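Local coordinates for protein chymotrypsin (Cellulomonas bogoriensis, PDB 2EA3) that probably cleaves proteins as a chymotrypsin-like serine endopeptidase of the S1 family, this chain being its trypsin-family protease part, at residues Y9-R14 with G45-S50. Numbering follows the deposited sequence.
Sequences YTIGGR and GTFAGS
The nearest CA atoms of residues 9-14 and 45-50, those of Ile11 and Thr46, are 9.5 Å apart, so no main-chain hydrogen bond joins the two segments and Phe47 bridges the gap with its side chain. Its CG lies anti to the carbonyl carbon (chi1 -81°), which sends the far end of the ring toward residues 9-11. There CE1 and CZ do the touching. The end of the Ile11 chain comes down obliquely on them, CD1 standing 3.8 Å from Phe47 CE1, with CG1 of Ile11 a little farther back. CZ is shared: Tyr9 OH sits 3.6 Å from Phe47 CZ, which in turn lies at the edge of the tyrosine ring, close to its plane, with CE1 of Tyr9 nearby. Tyr9 and Ile11 each cross the phenylalanine side chain at about a right angle. These three buried residues help fill the interior of a six-stranded antiparallel barrel, one of the two that make up the chymotrypsin fold; strand 39-41 lies next to both segments, and its Thr40 touches all three side chains. With CG between the backbone N and the carbonyl carbon (chi1 63°), the Tyr9 side chain reaches toward residues 45-50 and its OH meets Phe47; the ring also packs edge-to-face with Phe27. The buried hydroxyl is not left to the apolar CZ alone, since it and Thr29 OG1 share a hydrogen bond. An alanine in place of Phe47 would probably leave Ile11 CD1 and the rim of the Tyr9 ring without their partner and open a gap between the strands. Just past Ile11 the chain reverses through a type I' turn over Gly12 and Gly13, closed by paired backbone bonds between Ile11 and Arg14, including Ile11 N to Arg14 O at 2.9 Å.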
# COMPACT_ATOMS: atom_id res chain seq x y z
N TYR A 9 2.99 -10.23 -2.50
CA TYR A 9 3.13 -10.70 -3.87
C TYR A 9 4.63 -10.80 -4.11
O TYR A 9 5.41 -10.32 -3.29
CB TYR A 9 2.44 -9.78 -4.88
CG TYR A 9 3.00 -8.37 -4.94
CD1 TYR A 9 3.87 -8.00 -5.98
CD2 TYR A 9 2.64 -7.40 -3.99
CE1 TYR A 9 4.38 -6.69 -6.06
CE2 TYR A 9 3.16 -6.11 -4.06
CZ TYR A 9 4.02 -5.76 -5.10
OH TYR A 9 4.53 -4.47 -5.19
N THR A 10 5.04 -11.43 -5.19
CA THR A 10 6.47 -11.56 -5.39
C THR A 10 6.90 -10.86 -6.67
O THR A 10 6.11 -10.75 -7.63
CB THR A 10 6.93 -13.01 -5.44
OG1 THR A 10 6.19 -13.67 -6.47
CG2 THR A 10 6.69 -13.71 -4.07
N ILE A 11 8.13 -10.38 -6.66
CA ILE A 11 8.74 -9.79 -7.87
C ILE A 11 10.09 -10.45 -8.06
O ILE A 11 10.95 -10.35 -7.19
CB ILE A 11 8.95 -8.26 -7.75
CG1 ILE A 11 7.66 -7.55 -7.36
CG2 ILE A 11 9.47 -7.70 -9.09
CD1 ILE A 11 7.88 -6.22 -6.73
N GLY A 12 10.27 -11.14 -9.19
CA GLY A 12 11.47 -11.95 -9.40
C GLY A 12 11.71 -12.93 -8.25
O GLY A 12 12.84 -13.15 -7.83
N GLY A 13 10.62 -13.47 -7.70
CA GLY A 13 10.73 -14.46 -6.62
C GLY A 13 10.86 -13.90 -5.21
O GLY A 13 10.76 -14.65 -4.23
N ARG A 14 11.05 -12.59 -5.09
CA ARG A 14 11.29 -11.98 -3.80
C ARG A 14 10.00 -11.36 -3.27
O ARG A 14 9.32 -10.64 -3.99
CB ARG A 14 12.37 -10.90 -3.93
CG ARG A 14 12.69 -10.15 -2.65
CD ARG A 14 13.51 -10.95 -1.65
NE ARG A 14 13.84 -10.11 -0.50
CZ ARG A 14 13.02 -9.89 0.52
NH1 ARG A 14 13.40 -9.09 1.52
NH2 ARG A 14 11.83 -10.46 0.55
N GLY A 45 1.20 -10.45 -12.90
CA GLY A 45 0.93 -9.08 -13.31
C GLY A 45 2.20 -8.42 -13.81
O GLY A 45 3.28 -9.05 -13.81
N THR A 46 2.07 -7.17 -14.24
CA THR A 46 3.18 -6.37 -14.73
C THR A 46 3.05 -4.95 -14.21
O THR A 46 1.99 -4.35 -14.36
CB THR A 46 3.13 -6.33 -16.27
OG1 THR A 46 3.06 -7.67 -16.76
CG2 THR A 46 4.33 -5.62 -16.85
N PHE A 47 4.13 -4.40 -13.66
CA PHE A 47 4.15 -2.96 -13.30
C PHE A 47 3.88 -2.12 -14.55
O PHE A 47 4.57 -2.28 -15.57
CB PHE A 47 5.48 -2.56 -12.67
CG PHE A 47 5.58 -2.90 -11.22
CD1 PHE A 47 5.81 -4.22 -10.83
CD2 PHE A 47 5.44 -1.92 -10.24
CE1 PHE A 47 5.88 -4.56 -9.48
CE2 PHE A 47 5.53 -2.25 -8.89
CZ PHE A 47 5.75 -3.58 -8.51
N ALA A 48 2.87 -1.27 -14.47
CA ALA A 48 2.45 -0.42 -15.60
C ALA A 48 2.49 1.06 -15.24
O ALA A 48 1.75 1.87 -15.80
CB ALA A 48 1.08 -0.82 -16.09
N GLY A 49 3.40 1.43 -14.37
CA GLY A 49 3.57 2.81 -13.97
C GLY A 49 4.15 2.76 -12.58
O GLY A 49 3.64 2.01 -11.71
N SER A 50 5.23 3.51 -12.37
CA SER A 50 5.92 3.53 -11.07
C SER A 50 6.61 4.87 -10.90
O SER A 50 7.33 5.32 -11.81
CB SER A 50 6.96 2.41 -10.96
OG SER A 50 7.57 2.39 -9.68